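Local coordinates for GNA33 (Neisseria gonorrhoeae FA 1090, PDB 2G5D), which probably cleaves the beta-1,4 linkage between N-acetylmuramic acid and N-acetylglucosamine in peptidoglycan, leaving a 1,6-anhydro bond in the muramic acid residue, at residues 51-56 / 98-103; 59-64 / 367-372; 145-150 / 312-317; 199-204 / 208-213. One frame throughout, in Å; residues are numbered along the deposited sequence.

Contact 1. Residues 51-56 / 98-103; sequences PHWAAQ and FFERYF
Trp53 reaches helix 92-102 from the first residue of a type I beta turn, Trp53 to Gln56, in the loop between strand 40-44 and helix 58-72. The indole meets two consecutive residues of the helix with its rim. NE1 gives a hydrogen bond to Glu100 OE1, 2.9 Å long with an angle of 160° at the hydrogen, and the acceptor lies near the indole plane. The benzene end of the ring turns toward Phe99, with CH2 4.1 Å from Phe99 CB, an apolar touch. Beyond its CG the Glu100 chain is extended, which brings the carboxylate to the rim of the indole, nearly coplanar with it, and CG packs 3.8 Å from Trp53 CZ2. With CG of Trp53 anti to the backbone N (chi1 177°), the ring stretches across a gap of 10.3 Å between Trp53 CA and Glu100 CA. Further out, Phe58 sits edge-to-face with the indole, and Leu411 of strand 403-413 touches it too. Gln56 NE2 reaches back to His52 O, just ahead of the turn, from above the carbonyl plane. At Glu100, the indole N-H approaches OE1 on its anti side, 18° out of the carboxylate plane.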
# COMPACT_ATOMS: atom_id res chain seq x y z
N PRO A 51 15.87 -10.38 17.56
CA PRO A 51 16.20 -9.48 18.66
C PRO A 51 14.93 -8.92 19.31
O PRO A 51 14.01 -8.54 18.60
CB PRO A 51 17.05 -8.39 18.00
CG PRO A 51 16.67 -8.41 16.54
CD PRO A 51 16.23 -9.83 16.24
N HIS A 52 14.88 -8.92 20.64
CA HIS A 52 13.70 -8.45 21.40
C HIS A 52 12.42 -9.25 21.16
O HIS A 52 11.33 -8.79 21.49
CB HIS A 52 13.45 -6.97 21.16
CG HIS A 52 14.56 -6.09 21.61
ND1 HIS A 52 14.57 -4.73 21.39
CD2 HIS A 52 15.71 -6.37 22.27
CE1 HIS A 52 15.68 -4.21 21.89
NE2 HIS A 52 16.40 -5.19 22.42
N TRP A 53 12.57 -10.46 20.63
CA TRP A 53 11.48 -11.42 20.53
C TRP A 53 10.68 -11.52 21.83
O TRP A 53 9.45 -11.42 21.81
CB TRP A 53 12.03 -12.81 20.20
CG TRP A 53 10.94 -13.81 20.17
CD1 TRP A 53 10.59 -14.69 21.17
CD2 TRP A 53 10.01 -14.01 19.10
NE1 TRP A 53 9.49 -15.44 20.76
CE2 TRP A 53 9.12 -15.04 19.50
CE3 TRP A 53 9.86 -13.44 17.83
CZ2 TRP A 53 8.08 -15.49 18.67
CZ3 TRP A 53 8.82 -13.88 17.01
CH2 TRP A 53 7.96 -14.91 17.43
N ALA A 54 11.37 -11.76 22.94
CA ALA A 54 10.75 -11.91 24.27
C ALA A 54 9.82 -10.77 24.66
O ALA A 54 8.73 -11.01 25.22
CB ALA A 54 11.84 -12.06 25.34
N ALA A 55 10.25 -9.53 24.35
CA ALA A 55 9.57 -8.30 24.75
C ALA A 55 8.50 -7.74 23.76
O ALA A 55 7.95 -6.65 23.97
CB ALA A 55 10.60 -7.22 25.11
N GLN A 56 8.20 -8.49 22.71
CA GLN A 56 7.14 -8.09 21.77
C GLN A 56 5.75 -7.93 22.38
O GLN A 56 5.35 -8.67 23.26
CB GLN A 56 7.03 -9.08 20.62
CG GLN A 56 8.20 -9.09 19.64
CD GLN A 56 8.48 -7.71 19.10
OE1 GLN A 56 7.67 -7.15 18.36
NE2 GLN A 56 9.62 -7.13 19.50
N PHE A 98 1.48 -19.06 20.72
CA PHE A 98 0.90 -19.28 19.39
C PHE A 98 1.93 -19.12 18.24
O PHE A 98 1.99 -19.96 17.34
CB PHE A 98 -0.28 -18.33 19.19
CG PHE A 98 -0.83 -18.30 17.79
CD1 PHE A 98 -1.51 -19.40 17.26
CD2 PHE A 98 -0.69 -17.15 16.99
CE1 PHE A 98 -2.01 -19.37 15.97
CE2 PHE A 98 -1.20 -17.11 15.70
CZ PHE A 98 -1.86 -18.21 15.19
N PHE A 99 2.70 -18.03 18.26
CA PHE A 99 3.67 -17.77 17.19
C PHE A 99 4.86 -18.73 17.31
O PHE A 99 5.45 -19.11 16.31
CB PHE A 99 4.12 -16.28 17.12
CG PHE A 99 3.04 -15.32 16.67
CD1 PHE A 99 2.50 -14.36 17.54
CD2 PHE A 99 2.51 -15.40 15.36
CE1 PHE A 99 1.47 -13.47 17.11
CE2 PHE A 99 1.48 -14.53 14.94
CZ PHE A 99 0.97 -13.56 15.81
N GLU A 100 5.22 -19.11 18.53
CA GLU A 100 6.30 -20.09 18.78
C GLU A 100 5.96 -21.53 18.43
O GLU A 100 6.82 -22.28 17.90
CB GLU A 100 6.74 -20.03 20.24
CG GLU A 100 7.52 -18.76 20.52
CD GLU A 100 7.93 -18.64 21.97
OE1 GLU A 100 8.78 -17.79 22.26
OE2 GLU A 100 7.39 -19.38 22.81
N ARG A 101 4.71 -21.90 18.70
CA ARG A 101 4.24 -23.26 18.61
C ARG A 101 3.79 -23.64 17.21
O ARG A 101 3.89 -24.80 16.85
CB ARG A 101 3.10 -23.50 19.61
CG ARG A 101 3.64 -23.85 21.00
CD ARG A 101 2.64 -23.67 22.10
NE ARG A 101 3.29 -23.80 23.41
CZ ARG A 101 2.70 -24.24 24.51
NH1 ARG A 101 1.41 -24.61 24.48
NH2 ARG A 101 3.39 -24.32 25.65
N TYR A 102 3.35 -22.66 16.43
CA TYR A 102 2.71 -22.93 15.13
C TYR A 102 3.50 -22.47 13.89
O TYR A 102 3.22 -22.90 12.77
CB TYR A 102 1.28 -22.35 15.12
CG TYR A 102 0.27 -23.15 15.95
CD1 TYR A 102 0.07 -22.90 17.29
CD2 TYR A 102 -0.49 -24.18 15.34
CE1 TYR A 102 -0.87 -23.65 18.04
CE2 TYR A 102 -1.42 -24.92 16.07
CZ TYR A 102 -1.61 -24.65 17.42
OH TYR A 102 -2.54 -25.40 18.13
N PHE A 103 4.49 -21.61 14.11
CA PHE A 103 5.29 -21.03 13.03
C PHE A 103 6.77 -21.32 13.22
O PHE A 103 7.25 -21.53 14.35
CB PHE A 103 5.07 -19.50 12.87
CG PHE A 103 3.63 -19.09 12.62
CD1 PHE A 103 2.69 -19.13 13.65
CD2 PHE A 103 3.23 -18.64 11.35
CE1 PHE A 103 1.37 -18.78 13.42
CE2 PHE A 103 1.91 -18.25 11.12
CZ PHE A 103 0.97 -18.31 12.17

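Contact 2. Residues 59-64 / 367-372; sequences AKSLQS and NRLIMA
The flat group at the centre is the Leu369 peptide carbonyl, approached in its plane: Ser61 OG donates to Leu369 O on a lone pair, over 2.8 Å and with a C=O...OG angle of 138°. Ser61 OG lies anti to its own carbonyl carbon (chi1 -51°), pointing the hydroxyl off helix 58-72 at the strand. Ser61 OG also rests 3.5 Å from Leu369 CB, and Ser61 CB contacts the leucine's CD2 branch.

One turn later, Ser64 and Met371 meet. Met371 CG is 3.3 Å from Ser64 OG and 3.7 Å from Ser64 CB, while the hydroxyl's polar partner is Tyr338 O. Bends at chi2 and chi3 fold the thioether back along the helix, bringing Met371 CE within 3.5 Å of Ser61 O and 3.9 Å of Ser61 CB. The methionine thus spans both serines.

Small side chains suit this closeness: the segment axes come to 7.9 Å and run parallel within 2°. All four touching residues are buried, and Phe99 of helix 92-102 touches both Ser61 and Leu369. Strand 365-375, hydrogen-bonded to strands 339-342 and 352-358, belongs to the 3D domain, a domain of the double-psi beta-barrel kind; a helix laid lengthwise on one of its strands is consistent with N-terminal chain packing on the outside of such a barrel.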
# COMPACT_ATOMS: atom_id res chain seq x y z
N ALA A 59 0.20 -9.43 21.59
CA ALA A 59 -1.26 -9.23 21.48
C ALA A 59 -1.57 -8.43 20.22
O ALA A 59 -2.49 -8.77 19.45
CB ALA A 59 -1.79 -8.47 22.73
N LYS A 60 -0.78 -7.38 19.99
CA LYS A 60 -0.94 -6.53 18.83
C LYS A 60 -0.62 -7.28 17.53
O LYS A 60 -1.37 -7.14 16.55
CB LYS A 60 -0.16 -5.21 18.98
CG LYS A 60 -0.93 -4.20 19.82
CD LYS A 60 -0.19 -2.89 20.05
CE LYS A 60 -0.85 -2.06 21.16
NZ LYS A 60 -1.11 -2.87 22.43
N SER A 61 0.44 -8.12 17.51
CA SER A 61 0.75 -8.92 16.32
C SER A 61 -0.38 -9.90 16.04
O SER A 61 -0.72 -10.14 14.88
CB SER A 61 2.06 -9.73 16.48
OG SER A 61 3.12 -8.89 16.89
N LEU A 62 -0.95 -10.46 17.11
CA LEU A 62 -2.11 -11.39 16.95
C LEU A 62 -3.34 -10.69 16.38
O LEU A 62 -3.97 -11.23 15.48
CB LEU A 62 -2.43 -12.19 18.23
CG LEU A 62 -3.59 -13.21 18.15
CD1 LEU A 62 -3.33 -14.31 17.12
CD2 LEU A 62 -3.87 -13.82 19.50
N GLN A 63 -3.68 -9.50 16.89
CA GLN A 63 -4.72 -8.67 16.26
C GLN A 63 -4.47 -8.51 14.76
O GLN A 63 -5.36 -8.72 13.93
CB GLN A 63 -4.79 -7.29 16.91
CG GLN A 63 -5.47 -7.28 18.28
CD GLN A 63 -5.37 -5.94 18.94
OE1 GLN A 63 -4.27 -5.49 19.29
NE2 GLN A 63 -6.48 -5.29 19.11
N SER A 64 -3.25 -8.13 14.40
CA SER A 64 -2.90 -7.87 13.01
C SER A 64 -3.05 -9.16 12.17
O SER A 64 -3.65 -9.14 11.09
CB SER A 64 -1.49 -7.29 12.96
OG SER A 64 -1.13 -6.84 11.67
N ASN A 367 12.22 -3.20 16.74
CA ASN A 367 12.07 -4.66 16.47
C ASN A 367 10.62 -5.08 16.68
O ASN A 367 10.07 -4.94 17.78
CB ASN A 367 13.00 -5.52 17.36
CG ASN A 367 14.48 -5.10 17.30
OD1 ASN A 367 15.03 -4.85 16.24
ND2 ASN A 367 15.12 -5.05 18.45
N ARG A 368 9.99 -5.59 15.63
CA ARG A 368 8.56 -5.74 15.60
C ARG A 368 8.14 -6.97 14.83
O ARG A 368 8.62 -7.18 13.73
CB ARG A 368 7.93 -4.50 14.92
CG ARG A 368 8.00 -3.20 15.74
CD ARG A 368 6.68 -2.97 16.48
NE ARG A 368 6.85 -2.00 17.55
CZ ARG A 368 6.62 -0.69 17.46
NH1 ARG A 368 6.19 -0.13 16.31
NH2 ARG A 368 6.82 0.07 18.54
N LEU A 369 7.25 -7.77 15.40
CA LEU A 369 6.56 -8.78 14.59
C LEU A 369 5.36 -8.14 13.92
O LEU A 369 4.29 -7.98 14.54
CB LEU A 369 6.12 -10.00 15.41
CG LEU A 369 5.50 -11.12 14.56
CD1 LEU A 369 6.53 -11.63 13.56
CD2 LEU A 369 5.04 -12.24 15.48
N ILE A 370 5.53 -7.80 12.63
CA ILE A 370 4.45 -7.26 11.78
C ILE A 370 3.86 -8.34 10.89
O ILE A 370 4.34 -9.44 10.87
CB ILE A 370 4.94 -6.05 10.96
CG1 ILE A 370 5.90 -6.48 9.84
CG2 ILE A 370 5.59 -5.00 11.94
CD1 ILE A 370 6.05 -5.50 8.71
N MET A 371 2.78 -8.01 10.17
CA MET A 371 2.20 -8.88 9.16
C MET A 371 2.42 -8.29 7.77
O MET A 371 2.18 -7.11 7.54
CB MET A 371 0.71 -9.12 9.45
CG MET A 371 0.43 -9.62 10.89
SD MET A 371 1.07 -11.27 11.24
CE MET A 371 1.93 -10.88 12.76
N ALA A 372 2.90 -9.14 6.87
CA ALA A 372 3.18 -8.78 5.48
C ALA A 372 1.91 -8.95 4.66
O ALA A 372 1.63 -10.04 4.11
CB ALA A 372 4.29 -9.65 4.95

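Contact 3. Residues 145-150 / 312-317; sequences DDFISV and YIFFRE
Phe147 projects its ring at Phe314, and the two residues make the whole contact, burying 74 Å² in total. The bond to CB points toward strand 313-317, and chi1 (-179°) sets CG anti to the backbone N; neither CB nor CG touches the strand. At the ring, one side does the work. CD1 comes within 3.9 Å of Phe314 CE1. CE1, the next atom out, makes the nearest approach, 3.6 Å to the same Phe314 CE1, and lies 4.1 Å from Phe314 CD1. Phe314 CD1 stands over one face of the Phe147 ring. The centroids are 5.2 Å apart and the planes meet at 64°, which defines an offset edge-to-face pair with Phe314 supplying the edge.

Both segments fall in the MltA-specific insert domain, yet in different sheets: strand 148-151 is an outermost strand of a five-stranded mixed sheet, whereas strand 313-317 pairs with strand 255-263. The backbones stay well apart, Phe147 CA and Phe314 CA being 10.2 Å from each other, so the rings alone bridge these segments.

Tyr210 also belongs to this cluster, edge-to-face with Phe147 and touching Phe314; Pro144, Leu221 and Ile216 pack around Phe314. The loop carrying Phe147 is itself held by polar bonds, since Asp146 uses OD1 for the Tyr210 hydroxyl and OD2 for a salt bridge to Lys224. On the main chain, Phe147 O accepts a hydrogen bond from Asn171 ND2.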
# COMPACT_ATOMS: atom_id res chain seq x y z
N ASP A 145 -18.68 7.67 -14.62
CA ASP A 145 -19.78 7.00 -15.31
C ASP A 145 -19.38 6.36 -16.64
O ASP A 145 -20.06 5.45 -17.13
CB ASP A 145 -20.91 8.00 -15.57
CG ASP A 145 -21.47 8.60 -14.29
OD1 ASP A 145 -21.09 8.14 -13.19
OD2 ASP A 145 -22.30 9.53 -14.41
N ASP A 146 -18.29 6.84 -17.24
CA ASP A 146 -17.86 6.37 -18.56
C ASP A 146 -16.48 5.72 -18.52
O ASP A 146 -15.83 5.52 -19.55
CB ASP A 146 -17.85 7.54 -19.55
CG ASP A 146 -16.82 8.61 -19.20
OD1 ASP A 146 -16.55 8.83 -18.00
OD2 ASP A 146 -16.28 9.23 -20.14
N PHE A 147 -16.02 5.40 -17.32
CA PHE A 147 -14.71 4.81 -17.12
C PHE A 147 -14.83 3.30 -17.31
O PHE A 147 -15.53 2.64 -16.55
CB PHE A 147 -14.22 5.15 -15.72
CG PHE A 147 -12.86 4.62 -15.37
CD1 PHE A 147 -11.72 5.37 -15.62
CD2 PHE A 147 -12.72 3.37 -14.77
CE1 PHE A 147 -10.46 4.89 -15.28
CE2 PHE A 147 -11.46 2.88 -14.44
CZ PHE A 147 -10.33 3.65 -14.70
N ILE A 148 -14.18 2.77 -18.34
CA ILE A 148 -14.30 1.35 -18.70
C ILE A 148 -12.94 0.65 -18.66
O ILE A 148 -12.01 1.00 -19.40
CB ILE A 148 -15.03 1.14 -20.09
CG1 ILE A 148 -16.55 1.21 -19.93
CG2 ILE A 148 -14.70 -0.22 -20.72
CD1 ILE A 148 -17.15 2.55 -20.24
N SER A 149 -12.83 -0.35 -17.77
CA SER A 149 -11.62 -1.15 -17.66
C SER A 149 -11.70 -2.40 -18.53
O SER A 149 -12.68 -3.15 -18.48
CB SER A 149 -11.35 -1.53 -16.20
OG SER A 149 -10.15 -2.28 -16.07
N VAL A 150 -10.67 -2.62 -19.34
CA VAL A 150 -10.56 -3.81 -20.18
C VAL A 150 -9.25 -4.57 -19.88
O VAL A 150 -8.18 -3.96 -19.90
CB VAL A 150 -10.63 -3.47 -21.71
CG1 VAL A 150 -10.69 -4.75 -22.54
CG2 VAL A 150 -11.83 -2.59 -22.02
N TYR A 312 -3.92 9.33 -12.01
CA TYR A 312 -5.04 9.82 -11.22
C TYR A 312 -5.76 8.64 -10.63
O TYR A 312 -6.05 7.65 -11.33
CB TYR A 312 -6.01 10.64 -12.08
CG TYR A 312 -6.87 11.61 -11.31
CD1 TYR A 312 -6.43 12.92 -11.07
CD2 TYR A 312 -8.12 11.23 -10.84
CE1 TYR A 312 -7.20 13.82 -10.37
CE2 TYR A 312 -8.92 12.13 -10.14
CZ TYR A 312 -8.45 13.42 -9.91
OH TYR A 312 -9.24 14.33 -9.22
N ILE A 313 -6.02 8.72 -9.33
CA ILE A 313 -6.61 7.61 -8.61
C ILE A 313 -8.07 7.93 -8.34
O ILE A 313 -8.42 9.06 -7.99
CB ILE A 313 -5.80 7.25 -7.33
CG1 ILE A 313 -4.52 6.49 -7.71
CG2 ILE A 313 -6.58 6.33 -6.39
CD1 ILE A 313 -3.37 7.36 -8.08
N PHE A 314 -8.92 6.94 -8.58
CA PHE A 314 -10.33 7.02 -8.21
C PHE A 314 -10.58 6.23 -6.93
O PHE A 314 -9.90 5.24 -6.65
CB PHE A 314 -11.22 6.56 -9.38
CG PHE A 314 -10.98 7.35 -10.64
CD1 PHE A 314 -10.24 6.81 -11.68
CD2 PHE A 314 -11.45 8.66 -10.75
CE1 PHE A 314 -10.00 7.54 -12.84
CE2 PHE A 314 -11.22 9.41 -11.90
CZ PHE A 314 -10.48 8.86 -12.94
N PHE A 315 -11.52 6.71 -6.13
CA PHE A 315 -11.73 6.21 -4.79
C PHE A 315 -13.13 5.64 -4.60
O PHE A 315 -13.98 5.73 -5.49
CB PHE A 315 -11.46 7.32 -3.77
CG PHE A 315 -10.02 7.79 -3.72
CD1 PHE A 315 -9.62 8.93 -4.42
CD2 PHE A 315 -9.07 7.10 -2.96
CE1 PHE A 315 -8.30 9.37 -4.38
CE2 PHE A 315 -7.74 7.54 -2.90
CZ PHE A 315 -7.36 8.67 -3.62
N ARG A 316 -13.35 5.03 -3.43
CA ARG A 316 -14.65 4.52 -3.04
C ARG A 316 -14.91 4.83 -1.56
O ARG A 316 -13.99 4.90 -0.76
CB ARG A 316 -14.76 3.01 -3.31
CG ARG A 316 -13.68 2.16 -2.64
CD ARG A 316 -13.82 0.68 -2.96
NE ARG A 316 -13.26 -0.18 -1.91
CZ ARG A 316 -12.29 -1.07 -2.08
NH1 ARG A 316 -11.73 -1.26 -3.27
NH2 ARG A 316 -11.87 -1.79 -1.04
N GLU A 317 -16.18 5.04 -1.22
CA GLU A 317 -16.62 5.34 0.14
C GLU A 317 -16.57 4.08 0.99
O GLU A 317 -17.23 3.09 0.68
CB GLU A 317 -18.06 5.90 0.15
CG GLU A 317 -18.66 6.26 -1.23
CD GLU A 317 -18.77 5.05 -2.19
OE1 GLU A 317 -18.46 5.22 -3.40
OE2 GLU A 317 -19.13 3.94 -1.74

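Contact 4. Residues 199-204 / 208-213; sequences KGRFEG and LPYHTR
Arg201 and Leu208 face each other as an antiparallel hydrogen-bonded pair in the hairpin of strands 197-203 and 206-209. Three main-chain bonds set the register, each 3.2 Å long: Arg201 N to Leu208 O, Leu208 N to Arg201 O, and Tyr210 N to Lys199 O. Between them, Gly200 and Pro209 form a non-hydrogen-bonded pair; with no side chain on Gly200, its CA lies just 3.1 Å from Leu208 O.

Charge and water gather at the arginine. Arg201 NH1 makes a salt bridge of 2.7 Å with Glu203 OE1, in the guanidinium plane. A water accepts from Arg201 NE and donates to Pro209 O (2.8 Å), sitting above the centre of the His211 ring. That ring is almost parallel to the guanidinium, the planes 3° apart, with Arg201 NE 3.5 Å from His211 NE2; His211 NE2 is hydrogen-bonded to Lys224 NZ.

Packing fills the rest. The Arg201 chain, extended from CG to NE, runs past the Tyr210 ring, its CG 3.9 Å from CD2 of the tyrosine. Leu208 CD1 lies over one guanidinium face and 3.6 Å from Glu203 CB.

With the salt bridge and the water both at its edge, in plane, the guanidinium is probably restrained in rotation, and Glu203, and probably Asp146, which touches Arg201 and pairs with Lys224, should offset part of its positive charge.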
# COMPACT_ATOMS: atom_id res chain seq x y z
N LYS A 199 -7.43 1.36 -19.43
CA LYS A 199 -8.56 2.17 -18.97
C LYS A 199 -8.92 3.24 -20.00
O LYS A 199 -8.05 4.00 -20.46
CB LYS A 199 -8.25 2.82 -17.60
CG LYS A 199 -7.45 1.95 -16.63
CD LYS A 199 -8.28 0.84 -16.02
CE LYS A 199 -7.42 -0.07 -15.16
NZ LYS A 199 -8.22 -0.95 -14.27
N GLY A 200 -10.20 3.31 -20.37
CA GLY A 200 -10.65 4.26 -21.38
C GLY A 200 -12.14 4.54 -21.38
O GLY A 200 -12.85 4.20 -20.42
N ARG A 201 -12.61 5.16 -22.46
CA ARG A 201 -14.01 5.54 -22.63
C ARG A 201 -14.39 5.53 -24.11
O ARG A 201 -13.55 5.83 -24.97
CB ARG A 201 -14.28 6.93 -22.03
CG ARG A 201 -13.33 8.02 -22.53
CD ARG A 201 -13.75 9.41 -22.11
NE ARG A 201 -13.14 10.41 -22.98
CZ ARG A 201 -13.75 10.98 -24.02
NH1 ARG A 201 -15.00 10.68 -24.32
NH2 ARG A 201 -13.10 11.86 -24.76
N PHE A 202 -15.65 5.21 -24.40
CA PHE A 202 -16.17 5.24 -25.77
C PHE A 202 -16.40 6.69 -26.21
O PHE A 202 -16.91 7.51 -25.44
CB PHE A 202 -17.49 4.46 -25.88
CG PHE A 202 -17.41 3.04 -25.38
CD1 PHE A 202 -18.17 2.63 -24.28
CD2 PHE A 202 -16.60 2.10 -26.01
CE1 PHE A 202 -18.11 1.31 -23.81
CE2 PHE A 202 -16.54 0.78 -25.55
CZ PHE A 202 -17.29 0.39 -24.45
N GLU A 203 -16.02 6.99 -27.45
CA GLU A 203 -16.19 8.32 -28.03
C GLU A 203 -16.14 8.17 -29.55
O GLU A 203 -15.09 7.87 -30.11
CB GLU A 203 -15.10 9.28 -27.54
CG GLU A 203 -15.10 10.67 -28.19
CD GLU A 203 -16.16 11.61 -27.62
OE1 GLU A 203 -16.41 11.59 -26.40
OE2 GLU A 203 -16.72 12.40 -28.41
N GLY A 204 -17.29 8.38 -30.19
CA GLY A 204 -17.45 8.13 -31.62
C GLY A 204 -17.57 6.64 -31.83
O GLY A 204 -18.44 5.99 -31.25
N LEU A 208 -10.68 5.42 -26.40
CA LEU A 208 -9.54 6.31 -26.19
C LEU A 208 -9.07 6.24 -24.74
O LEU A 208 -9.89 6.01 -23.85
CB LEU A 208 -9.93 7.76 -26.49
CG LEU A 208 -10.87 8.07 -27.66
CD1 LEU A 208 -11.54 9.41 -27.43
CD2 LEU A 208 -10.10 8.05 -28.97
N PRO A 209 -7.75 6.45 -24.49
CA PRO A 209 -7.24 6.56 -23.12
C PRO A 209 -8.12 7.47 -22.27
O PRO A 209 -8.66 8.45 -22.78
CB PRO A 209 -5.86 7.20 -23.32
CG PRO A 209 -5.42 6.70 -24.65
CD PRO A 209 -6.67 6.58 -25.49
N TYR A 210 -8.31 7.12 -20.99
CA TYR A 210 -9.11 7.95 -20.11
C TYR A 210 -8.39 9.26 -19.80
O TYR A 210 -7.19 9.41 -20.08
CB TYR A 210 -9.53 7.21 -18.82
CG TYR A 210 -10.81 7.79 -18.26
CD1 TYR A 210 -10.81 8.66 -17.16
CD2 TYR A 210 -12.03 7.54 -18.90
CE1 TYR A 210 -11.99 9.23 -16.69
CE2 TYR A 210 -13.21 8.10 -18.44
CZ TYR A 210 -13.18 8.95 -17.34
OH TYR A 210 -14.36 9.51 -16.91
N HIS A 211 -9.13 10.22 -19.25
CA HIS A 211 -8.64 11.56 -18.93
C HIS A 211 -7.42 11.53 -17.99
O HIS A 211 -7.31 10.67 -17.12
CB HIS A 211 -9.76 12.39 -18.32
CG HIS A 211 -10.92 12.62 -19.25
ND1 HIS A 211 -10.85 13.45 -20.34
CD2 HIS A 211 -12.19 12.14 -19.22
CE1 HIS A 211 -12.02 13.47 -20.96
NE2 HIS A 211 -12.85 12.68 -20.30
N THR A 212 -6.53 12.49 -18.19
CA THR A 212 -5.30 12.64 -17.41
C THR A 212 -5.59 13.57 -16.24
O THR A 212 -6.61 14.27 -16.25
CB THR A 212 -4.17 13.28 -18.25
OG1 THR A 212 -4.65 14.51 -18.80
CG2 THR A 212 -3.72 12.36 -19.38
N ARG A 213 -4.70 13.57 -15.24
CA ARG A 213 -4.83 14.45 -14.07
C ARG A 213 -5.07 15.91 -14.46
O ARG A 213 -5.95 16.56 -13.91
CB ARG A 213 -3.61 14.37 -13.15
CG ARG A 213 -3.72 15.24 -11.91
CD ARG A 213 -2.55 15.05 -10.98
NE ARG A 213 -2.53 13.71 -10.39
CZ ARG A 213 -3.20 13.34 -9.29
NH1 ARG A 213 -3.96 14.19 -8.61
NH2 ARG A 213 -3.09 12.09 -8.87
O HOH W 1 -10.61 10.42 -22.56

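In the fold
From the N terminus, after strands 34-37 and 40-44 come loop 51-56 and helix 58-72. Contact 1 closes a short, mostly helical loop at 98-103; contact 2 opens within that loop and closes only at 367-372, so the two cross. They also touch, through Gln56, which bonds to both Asn367 and Leu369, tying the N-terminal loop and helices to the barrel strand 365-375. Contact 3 opens and closes between the ends of contact 2, joining strand 313-317 to the loop before strand 148-151, and contact 4, a local hairpin, falls wholly between the segments of contact 3. These last two meet at Asp146 and Tyr210; the centres of contacts 3 and 4 lie about 33 Å and 42 Å from that of contact 2.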